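Local coordinates for protein dermonecrotic toxin (Pasteurella multocida, PDB 2EBF) that acts in host cells as a potent mitogenic and dermonecrotic toxin that induces bone resorption and is associated with progressive atrophic rhinitis in pigs, at residues 477-488 against 513-524; 608-618 against 632-642. All blocks are in the same frame, centred on the assembly; numbering follows the deposited sequence.

Contact 1: 477-488 against 513-524; sequences LYYKGNIIAEAI and TGRPMPGLVQYL
The ammonium group of K480 is the polar anchor here: NZ makes a weak bond to M517 O at 3.2 Å and a longer weak one to P518 O, while its stronger hydrogen bonds go outside the two segments, to T510 OG1 above all and to N508 O. Four oxygens thus share one buried, presumably charged nitrogen where strand 516-517 hands over to helix 520-524. In the C2 part of the toxin, helix 473-490 is the connection of a beta-alpha-beta crossover between parallel strands 456-461 and 498-502; segment 513-524 belongs to the next connection, leading to strand 528-531. The axes of segments 477-488 and 520-524 come within 10.0 Å, their directions 30° apart. K480 gets its reach from a fully extended chain, and its CD slides past M517 CG, the two side chains running in opposite directions. M517 does the reverse: bent at chi2 (64°), it lays its sulfur beside L477 CD1 and sets CE 3.7 Å from G481 CA, on helix backbone that carries no side chain. There CE meets I484 CD1 tip to tip. I484 also presents its other branch: CG2, placed opposite the backbone N by chi1 of -79°, comes obliquely upon the Y523 ring, 3.5 Å from Y523 CD2. One turn on, I488 CD1 rests at 3.5 Å on Y523 CB. G519 is the N-cap of the short helix, and its N donates to Q522 OE1 at 2.8 Å in the carbonyl plane, while N508 OD1 takes Q522 NE2. On the side of the parallel sheet, I460 of strand 456-461 touches I483, A487 and L520, and the packing is tight where A487 CB and L520 CD2 stand 3.5 Å apart.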
loop_
_atom_site.group_PDB
_atom_site.type_symbol
_atom_site.label_atom_id
_atom_site.label_comp_id
_atom_site.label_asym_id
_atom_site.label_seq_id
_atom_site.Cartn_x
_atom_site.Cartn_y
_atom_site.Cartn_z
ATOM N N LEU A 477 -7.727 7.955 5.876
ATOM C CA LEU A 477 -6.338 7.960 5.398
ATOM C C LEU A 477 -6.224 7.395 3.976
ATOM O O LEU A 477 -5.500 7.953 3.142
ATOM C CB LEU A 477 -5.445 7.154 6.355
ATOM C CG LEU A 477 -3.976 6.949 5.983
ATOM C CD1 LEU A 477 -3.292 8.279 5.827
ATOM C CD2 LEU A 477 -3.257 6.118 7.029
ATOM N N TYR A 478 -6.915 6.280 3.727
ATOM C CA TYR A 478 -6.939 5.648 2.418
ATOM C C TYR A 478 -7.419 6.640 1.368
ATOM O O TYR A 478 -6.781 6.818 0.336
ATOM C CB TYR A 478 -7.839 4.386 2.401
ATOM C CG TYR A 478 -8.006 3.812 0.996
ATOM C CD1 TYR A 478 -9.060 4.219 0.167
ATOM C CD2 TYR A 478 -7.092 2.891 0.489
ATOM C CE1 TYR A 478 -9.196 3.705 -1.131
ATOM C CE2 TYR A 478 -7.223 2.374 -0.789
ATOM C CZ TYR A 478 -8.272 2.783 -1.591
ATOM O OH TYR A 478 -8.393 2.264 -2.868
ATOM N N TYR A 479 -8.553 7.276 1.648
ATOM C CA TYR A 479 -9.170 8.217 0.720
ATOM C C TYR A 479 -8.279 9.448 0.492
ATOM O O TYR A 479 -8.039 9.847 -0.644
ATOM C CB TYR A 479 -10.560 8.603 1.239
ATOM C CG TYR A 479 -11.250 9.664 0.430
ATOM C CD1 TYR A 479 -11.737 9.388 -0.843
ATOM C CD2 TYR A 479 -11.415 10.951 0.940
ATOM C CE1 TYR A 479 -12.371 10.368 -1.592
ATOM C CE2 TYR A 479 -12.049 11.940 0.197
ATOM C CZ TYR A 479 -12.521 11.637 -1.069
ATOM O OH TYR A 479 -13.153 12.615 -1.809
ATOM N N LYS A 480 -7.772 10.022 1.580
ATOM C CA LYS A 480 -6.900 11.192 1.489
ATOM C C LYS A 480 -5.616 10.875 0.725
ATOM O O LYS A 480 -5.142 11.685 -0.076
ATOM C CB LYS A 480 -6.558 11.703 2.883
ATOM C CG LYS A 480 -5.627 12.911 2.884
ATOM C CD LYS A 480 -5.329 13.322 4.307
ATOM C CE LYS A 480 -4.581 14.633 4.356
ATOM N NZ LYS A 480 -4.146 14.943 5.754
ATOM N N GLY A 481 -5.056 9.696 0.987
ATOM C CA GLY A 481 -3.801 9.287 0.370
ATOM C C GLY A 481 -3.881 9.241 -1.138
ATOM O O GLY A 481 -2.955 9.671 -1.820
ATOM N N ASN A 482 -4.986 8.720 -1.663
ATOM C CA ASN A 482 -5.164 8.641 -3.118
ATOM C C ASN A 482 -5.292 10.015 -3.788
ATOM O O ASN A 482 -4.857 10.216 -4.931
ATOM C CB ASN A 482 -6.370 7.770 -3.461
ATOM C CG ASN A 482 -6.152 6.293 -3.129
ATOM O OD1 ASN A 482 -7.119 5.550 -2.928
ATOM N ND2 ASN A 482 -4.891 5.863 -3.078
ATOM N N ILE A 483 -5.891 10.961 -3.077
ATOM C CA ILE A 483 -6.033 12.326 -3.585
ATOM C C ILE A 483 -4.680 13.041 -3.589
ATOM O O ILE A 483 -4.302 13.670 -4.564
ATOM C CB ILE A 483 -7.088 13.105 -2.771
ATOM C CG1 ILE A 483 -8.458 12.461 -3.000
ATOM C CG2 ILE A 483 -7.099 14.601 -3.161
ATOM C CD1 ILE A 483 -9.594 13.104 -2.258
ATOM N N ILE A 484 -3.955 12.938 -2.486
ATOM C CA ILE A 484 -2.621 13.514 -2.385
ATOM C C ILE A 484 -1.674 12.956 -3.458
ATOM O O ILE A 484 -0.944 13.715 -4.110
ATOM C CB ILE A 484 -2.080 13.355 -0.942
ATOM C CG1 ILE A 484 -2.718 14.454 -0.075
ATOM C CG2 ILE A 484 -0.557 13.413 -0.912
ATOM C CD1 ILE A 484 -2.460 14.333 1.397
ATOM N N ALA A 485 -1.716 11.644 -3.662
ATOM C CA ALA A 485 -0.922 10.996 -4.699
ATOM C C ALA A 485 -1.209 11.604 -6.071
ATOM O O ALA A 485 -0.277 11.917 -6.825
ATOM C CB ALA A 485 -1.176 9.476 -4.706
ATOM N N GLU A 486 -2.488 11.800 -6.396
ATOM C CA GLU A 486 -2.836 12.421 -7.684
ATOM C C GLU A 486 -2.331 13.864 -7.773
ATOM O O GLU A 486 -1.785 14.275 -8.805
ATOM C CB GLU A 486 -4.346 12.357 -7.948
ATOM C CG GLU A 486 -4.793 12.889 -9.330
ATOM C CD GLU A 486 -4.398 11.990 -10.500
ATOM O OE1 GLU A 486 -3.673 10.987 -10.294
ATOM O OE2 GLU A 486 -4.804 12.291 -11.644
ATOM N N ALA A 487 -2.508 14.630 -6.693
ATOM C CA ALA A 487 -2.052 16.025 -6.670
ATOM C C ALA A 487 -0.533 16.168 -6.827
ATOM O O ALA A 487 -0.058 17.086 -7.503
ATOM C CB ALA A 487 -2.530 16.733 -5.411
ATOM N N ILE A 488 0.227 15.264 -6.215
ATOM C CA ILE A 488 1.683 15.274 -6.372
ATOM C C ILE A 488 2.071 15.033 -7.829
ATOM O O ILE A 488 2.928 15.728 -8.378
ATOM C CB ILE A 488 2.372 14.224 -5.476
ATOM C CG1 ILE A 488 2.206 14.570 -3.985
ATOM C CG2 ILE A 488 3.856 14.101 -5.827
ATOM C CD1 ILE A 488 2.831 15.880 -3.580
ATOM N N THR A 513 -0.467 6.487 10.172
ATOM C CA THR A 513 -0.075 5.172 10.725
ATOM C C THR A 513 1.254 5.267 11.461
ATOM O O THR A 513 2.314 5.146 10.859
ATOM C CB THR A 513 -0.004 4.101 9.608
ATOM O OG1 THR A 513 0.745 4.626 8.506
ATOM C CG2 THR A 513 -1.402 3.720 9.118
ATOM N N GLY A 514 1.201 5.493 12.772
ATOM C CA GLY A 514 2.418 5.622 13.574
ATOM C C GLY A 514 3.052 6.997 13.468
ATOM O O GLY A 514 4.120 7.243 14.035
ATOM N N ARG A 515 2.381 7.901 12.752
ATOM C CA ARG A 515 2.907 9.239 12.484
ATOM C C ARG A 515 1.820 10.067 11.793
ATOM O O ARG A 515 0.765 9.544 11.467
ATOM C CB ARG A 515 4.152 9.160 11.595
ATOM C CG ARG A 515 3.843 8.783 10.144
ATOM C CD ARG A 515 5.092 8.499 9.338
ATOM N NE ARG A 515 5.760 7.292 9.812
ATOM C CZ ARG A 515 5.421 6.056 9.455
ATOM N NH1 ARG A 515 4.417 5.849 8.602
ATOM N NH2 ARG A 515 6.089 5.021 9.953
ATOM N N PRO A 516 2.053 11.372 11.601
ATOM C CA PRO A 516 1.016 12.132 10.914
ATOM C C PRO A 516 0.900 11.809 9.425
ATOM O O PRO A 516 1.877 11.406 8.785
ATOM C CB PRO A 516 1.450 13.597 11.119
ATOM C CG PRO A 516 2.519 13.557 12.226
ATOM C CD PRO A 516 3.182 12.224 12.026
ATOM N N MET A 517 -0.308 11.979 8.898
ATOM C CA MET A 517 -0.515 12.066 7.454
ATOM C C MET A 517 -0.532 13.552 7.057
ATOM O O MET A 517 -1.470 14.266 7.400
ATOM C CB MET A 517 -1.839 11.406 7.074
ATOM C CG MET A 517 -2.278 11.628 5.637
ATOM S SD MET A 517 -1.106 10.865 4.509
ATOM C CE MET A 517 -1.950 11.118 2.953
ATOM N N PRO A 518 0.505 14.019 6.344
ATOM C CA PRO A 518 0.551 15.429 5.963
ATOM C C PRO A 518 -0.586 15.729 5.003
ATOM O O PRO A 518 -1.097 14.810 4.359
ATOM C CB PRO A 518 1.904 15.565 5.247
ATOM C CG PRO A 518 2.690 14.356 5.666
ATOM C CD PRO A 518 1.676 13.281 5.845
ATOM N N GLY A 519 -0.984 16.995 4.914
ATOM C CA GLY A 519 -2.078 17.378 4.039
ATOM C C GLY A 519 -1.585 17.709 2.647
ATOM O O GLY A 519 -0.372 17.724 2.396
ATOM N N LEU A 520 -2.513 18.000 1.744
ATOM C CA LEU A 520 -2.161 18.361 0.359
ATOM C C LEU A 520 -1.184 19.518 0.351
ATOM O O LEU A 520 -0.279 19.597 -0.481
ATOM C CB LEU A 520 -3.403 18.815 -0.408
ATOM C CG LEU A 520 -4.438 17.844 -0.947
ATOM C CD1 LEU A 520 -5.778 18.562 -1.012
ATOM C CD2 LEU A 520 -4.032 17.317 -2.332
ATOM N N VAL A 521 -1.395 20.415 1.308
ATOM C CA VAL A 521 -0.743 21.699 1.373
ATOM C C VAL A 521 0.716 21.523 1.808
ATOM O O VAL A 521 1.624 22.164 1.264
ATOM C CB VAL A 521 -1.646 22.594 2.262
ATOM C CG1 VAL A 521 -0.946 23.284 3.398
ATOM C CG2 VAL A 521 -2.520 23.467 1.416
ATOM N N GLN A 522 0.943 20.607 2.750
ATOM C CA GLN A 522 2.313 20.236 3.127
ATOM C C GLN A 522 3.054 19.560 1.985
ATOM O O GLN A 522 4.189 19.928 1.677
ATOM C CB GLN A 522 2.320 19.362 4.377
ATOM C CG GLN A 522 1.993 20.132 5.634
ATOM C CD GLN A 522 0.526 20.474 5.750
ATOM O OE1 GLN A 522 -0.337 19.655 5.441
ATOM N NE2 GLN A 522 0.233 21.682 6.224
ATOM N N TYR A 523 2.426 18.571 1.358
ATOM C CA TYR A 523 3.064 17.905 0.228
ATOM C C TYR A 523 3.328 18.848 -0.934
ATOM O O TYR A 523 4.358 18.730 -1.584
ATOM C CB TYR A 523 2.261 16.699 -0.244
ATOM C CG TYR A 523 2.449 15.460 0.601
ATOM C CD1 TYR A 523 3.630 14.707 0.529
ATOM C CD2 TYR A 523 1.439 15.023 1.449
ATOM C CE1 TYR A 523 3.801 13.554 1.301
ATOM C CE2 TYR A 523 1.598 13.865 2.221
ATOM C CZ TYR A 523 2.775 13.140 2.141
ATOM O OH TYR A 523 2.925 12.000 2.908
ATOM N N LEU A 524 2.419 19.794 -1.181
ATOM C CA LEU A 524 2.554 20.699 -2.332
ATOM C C LEU A 524 3.341 21.978 -2.019
ATOM O O LEU A 524 3.587 22.797 -2.911
ATOM C CB LEU A 524 1.182 21.039 -2.938
ATOM C CG LEU A 524 0.385 19.894 -3.588
ATOM C CD1 LEU A 524 -0.996 20.389 -4.039
ATOM C CD2 LEU A 524 1.146 19.263 -4.783
#

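Contact 2: 608-618 against 632-642; sequences AIKNDVKMNSL and KVAARLKDMGL
D612 and R636 lock together side-on: R636 NE donates to D612 OD1 at 2.8 Å and R636 NH2 to D612 OD2 at 2.7 Å, a two-pronged salt bridge with both bonds at 165°. It ties together an antiparallel helix pair of the C3 part of the toxin, with segments 613-617 and 632-639 running in opposite directions, their axes 10.0 Å apart at closest approach. D612 is also the N-cap of helix 613-617, so OD1 is gripped twice, by R636 NE from the syn side, tilted out of the carboxylate plane, and by M615 N on its anti side, which fixes the turn of the carboxylate; OD2 offers its syn lone pair to NH2. R636 starts out opposite its backbone N and then bends at chi2 (50°), which carries the guanidinium across to the aspartate. Both faces of that group are covered: K614, its chain extended beyond CG, crosses at about a right angle with CD over the centre of one face, and M640 CG lies over the rim of the other. Beneath the salt bridge M615 folds at chi2 (-56°) and drives CE between the turns of helix 632-639, touching R636 CB and L637 CD2 at 3.6 Å each and V633 O at 3.4 Å. M640 bends instead at chi3, which tucks CE against I609 CA at 3.9 Å, while its SD stands beside D612 CG. V680 and F671 of the antiparallel sheet floor this apolar layer under I609, V633 and L637. At the other end L618 lies obliquely across the start of the K632 side chain, CD2 reaching K632 CB at 3.7 Å and CD1 lying 3.6 Å from K632 O.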
loop_
_atom_site.group_PDB
_atom_site.type_symbol
_atom_site.label_atom_id
_atom_site.label_comp_id
_atom_site.label_asym_id
_atom_site.label_seq_id
_atom_site.Cartn_x
_atom_site.Cartn_y
_atom_site.Cartn_z
ATOM N N ALA A 608 48.614 3.889 3.615
ATOM C CA ALA A 608 49.204 4.109 4.940
ATOM C C ALA A 608 48.918 2.956 5.911
ATOM O O ALA A 608 49.837 2.423 6.543
ATOM C CB ALA A 608 48.703 5.418 5.520
ATOM N N ILE A 609 47.650 2.577 6.017
ATOM C CA ILE A 609 47.230 1.492 6.903
ATOM C C ILE A 609 47.886 0.175 6.498
ATOM O O ILE A 609 48.439 -0.534 7.336
ATOM C CB ILE A 609 45.697 1.337 6.913
ATOM C CG1 ILE A 609 45.043 2.597 7.489
ATOM C CG2 ILE A 609 45.290 0.119 7.743
ATOM C CD1 ILE A 609 43.610 2.810 7.061
ATOM N N LYS A 610 47.836 -0.140 5.205
ATOM C CA LYS A 610 48.386 -1.404 4.718
ATOM C C LYS A 610 49.904 -1.461 4.880
ATOM O O LYS A 610 50.478 -2.544 5.025
ATOM C CB LYS A 610 47.996 -1.627 3.255
ATOM C CG LYS A 610 46.530 -1.932 3.087
ATOM C CD LYS A 610 46.159 -2.122 1.636
ATOM C CE LYS A 610 44.824 -2.849 1.536
ATOM N NZ LYS A 610 43.997 -2.308 0.420
ATOM N N ASN A 611 50.537 -0.288 4.862
ATOM C CA ASN A 611 51.980 -0.179 5.052
ATOM C C ASN A 611 52.407 0.253 6.452
ATOM O O ASN A 611 53.535 0.692 6.647
ATOM C CB ASN A 611 52.591 0.745 3.995
ATOM C CG ASN A 611 52.631 0.101 2.637
ATOM O OD1 ASN A 611 53.404 -0.831 2.406
ATOM N ND2 ASN A 611 51.791 0.583 1.726
ATOM N N ASP A 612 51.518 0.112 7.429
ATOM C CA ASP A 612 51.879 0.425 8.805
ATOM C C ASP A 612 52.499 -0.798 9.484
ATOM O O ASP A 612 51.919 -1.883 9.471
ATOM C CB ASP A 612 50.668 0.937 9.589
ATOM C CG ASP A 612 51.048 1.423 10.973
ATOM O OD1 ASP A 612 50.813 0.684 11.941
ATOM O OD2 ASP A 612 51.630 2.528 11.079
ATOM N N VAL A 613 53.688 -0.621 10.061
ATOM C CA VAL A 613 54.410 -1.724 10.704
ATOM C C VAL A 613 53.595 -2.326 11.858
ATOM O O VAL A 613 53.473 -3.544 11.982
ATOM C CB VAL A 613 55.807 -1.275 11.215
ATOM C CG1 VAL A 613 56.438 -2.352 12.113
ATOM C CG2 VAL A 613 56.715 -0.942 10.047
ATOM N N LYS A 614 53.037 -1.462 12.695
ATOM C CA LYS A 614 52.269 -1.927 13.836
ATOM C C LYS A 614 50.980 -2.655 13.411
ATOM O O LYS A 614 50.645 -3.696 13.978
ATOM C CB LYS A 614 52.043 -0.795 14.839
ATOM C CG LYS A 614 53.330 -0.463 15.591
ATOM C CD LYS A 614 53.271 0.832 16.384
ATOM C CE LYS A 614 54.587 1.028 17.133
ATOM N NZ LYS A 614 54.624 2.256 17.993
ATOM N N MET A 615 50.298 -2.137 12.386
ATOM C CA MET A 615 49.134 -2.822 11.798
ATOM C C MET A 615 49.478 -4.200 11.268
ATOM O O MET A 615 48.699 -5.143 11.415
ATOM C CB MET A 615 48.540 -2.043 10.637
ATOM C CG MET A 615 47.554 -1.010 11.036
ATOM S SD MET A 615 46.171 -1.620 12.030
ATOM C CE MET A 615 45.416 -0.019 12.173
ATOM N N ASN A 616 50.627 -4.304 10.614
ATOM C CA ASN A 616 51.051 -5.587 10.095
ATOM C C ASN A 616 51.429 -6.574 11.183
ATOM O O ASN A 616 51.214 -7.772 11.027
ATOM C CB ASN A 616 52.144 -5.413 9.053
ATOM C CG ASN A 616 51.579 -4.985 7.719
ATOM O OD1 ASN A 616 51.246 -5.827 6.883
ATOM N ND2 ASN A 616 51.402 -3.679 7.533
ATOM N N SER A 617 51.965 -6.070 12.293
ATOM C CA SER A 617 52.237 -6.906 13.468
ATOM C C SER A 617 50.967 -7.548 14.015
ATOM O O SER A 617 51.022 -8.605 14.637
ATOM C CB SER A 617 52.881 -6.086 14.581
ATOM O OG SER A 617 54.216 -5.749 14.252
ATOM N N LEU A 618 49.830 -6.903 13.775
ATOM C CA LEU A 618 48.542 -7.338 14.318
ATOM C C LEU A 618 47.882 -8.430 13.490
ATOM O O LEU A 618 46.928 -9.074 13.944
ATOM C CB LEU A 618 47.590 -6.145 14.420
ATOM C CG LEU A 618 47.983 -5.072 15.432
ATOM C CD1 LEU A 618 46.999 -3.936 15.383
ATOM C CD2 LEU A 618 48.088 -5.661 16.841
ATOM N N LYS A 632 42.678 -3.827 18.954
ATOM C CA LYS A 632 44.074 -3.457 18.721
ATOM C C LYS A 632 44.187 -2.658 17.416
ATOM O O LYS A 632 44.935 -1.677 17.330
ATOM C CB LYS A 632 44.963 -4.697 18.672
ATOM C CG LYS A 632 44.947 -5.549 19.933
ATOM C CD LYS A 632 45.733 -6.846 19.740
ATOM C CE LYS A 632 45.487 -7.854 20.873
ATOM N NZ LYS A 632 45.543 -7.248 22.237
ATOM N N VAL A 633 43.442 -3.081 16.401
ATOM C CA VAL A 633 43.373 -2.325 15.153
ATOM C C VAL A 633 42.792 -0.929 15.385
ATOM O O VAL A 633 43.365 0.064 14.931
ATOM C CB VAL A 633 42.575 -3.105 14.075
ATOM C CG1 VAL A 633 42.308 -2.247 12.849
ATOM C CG2 VAL A 633 43.340 -4.367 13.705
ATOM N N ALA A 634 41.671 -0.842 16.107
ATOM C CA ALA A 634 41.072 0.470 16.388
ATOM C C ALA A 634 42.043 1.394 17.140
ATOM O O ALA A 634 42.103 2.592 16.867
ATOM C CB ALA A 634 39.747 0.319 17.145
ATOM N N ALA A 635 42.811 0.832 18.061
ATOM C CA ALA A 635 43.785 1.599 18.849
ATOM C C ALA A 635 44.907 2.153 17.955
ATOM O O ALA A 635 45.302 3.320 18.082
ATOM C CB ALA A 635 44.357 0.729 19.963
ATOM N N ARG A 636 45.400 1.326 17.037
ATOM C CA ARG A 636 46.433 1.789 16.096
ATOM C C ARG A 636 45.885 2.847 15.135
ATOM O O ARG A 636 46.543 3.852 14.882
ATOM C CB ARG A 636 47.075 0.611 15.344
ATOM C CG ARG A 636 48.251 0.985 14.424
ATOM C CD ARG A 636 49.312 1.864 15.113
ATOM N NE ARG A 636 50.285 2.389 14.159
ATOM C CZ ARG A 636 51.043 3.464 14.359
ATOM N NH1 ARG A 636 50.956 4.155 15.490
ATOM N NH2 ARG A 636 51.886 3.856 13.417
ATOM N N LEU A 637 44.679 2.639 14.614
ATOM C CA LEU A 637 44.048 3.644 13.756
ATOM C C LEU A 637 43.975 5.013 14.443
ATOM O O LEU A 637 44.199 6.039 13.813
ATOM C CB LEU A 637 42.646 3.208 13.323
ATOM C CG LEU A 637 42.506 2.068 12.310
ATOM C CD1 LEU A 637 41.033 1.696 12.147
ATOM C CD2 LEU A 637 43.138 2.446 10.945
ATOM N N LYS A 638 43.658 5.001 15.735
ATOM C CA LYS A 638 43.606 6.211 16.556
ATOM C C LYS A 638 44.981 6.860 16.630
ATOM O O LYS A 638 45.122 8.052 16.340
ATOM C CB LYS A 638 43.108 5.870 17.963
ATOM C CG LYS A 638 42.866 7.083 18.854
ATOM C CD LYS A 638 42.576 6.639 20.272
ATOM C CE LYS A 638 42.371 7.820 21.206
ATOM N NZ LYS A 638 42.514 7.355 22.630
ATOM N N ASP A 639 45.989 6.069 17.002
ATOM C CA ASP A 639 47.369 6.554 17.070
ATOM C C ASP A 639 47.894 7.060 15.724
ATOM O O ASP A 639 48.775 7.918 15.691
ATOM C CB ASP A 639 48.306 5.475 17.623
ATOM C CG ASP A 639 48.036 5.153 19.081
ATOM O OD1 ASP A 639 47.181 5.822 19.700
ATOM O OD2 ASP A 639 48.679 4.218 19.608
ATOM N N MET A 640 47.359 6.531 14.625
ATOM C CA MET A 640 47.695 7.014 13.283
ATOM C C MET A 640 47.005 8.333 12.930
ATOM O O MET A 640 47.276 8.925 11.881
ATOM C CB MET A 640 47.350 5.965 12.226
ATOM C CG MET A 640 48.267 4.756 12.226
ATOM S SD MET A 640 47.684 3.473 11.113
ATOM C CE MET A 640 48.049 4.211 9.517
ATOM N N GLY A 641 46.102 8.782 13.795
ATOM C CA GLY A 641 45.377 10.031 13.570
ATOM C C GLY A 641 44.107 9.910 12.747
ATOM O O GLY A 641 43.521 10.924 12.364
ATOM N N LEU A 642 43.688 8.675 12.464
ATOM C CA LEU A 642 42.462 8.427 11.708
ATOM C C LEU A 642 41.246 8.497 12.616
ATOM O O LEU A 642 41.364 8.366 13.832
ATOM C CB LEU A 642 42.488 7.058 11.015
ATOM C CG LEU A 642 43.214 6.837 9.677
ATOM C CD1 LEU A 642 43.554 8.141 8.977
ATOM C CD2 LEU A 642 44.457 6.009 9.874
#

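How the contacts relate
This chain is the C-terminal region of the toxin, which carries a thiol protease-like catalytic triad. Contact 1 and contact 2 belong to separate parts of it, C2 and C3, and never touch: their centres lie 52 Å apart and their nearest atoms about 35 Å. Contact 1 closes along the chain before contact 2 opens. Its centre is about 13 Å from that of the chain, largely buried, whereas contact 2 is about 49 Å out and only partly buried. Contact 2 is the one nearer a ligand: the chain between its segments carries the C620-C626 disulfide and the phosphonate pocket of G624 to S628, and the side chain of K632 lies about 8 Å from that phosphonate.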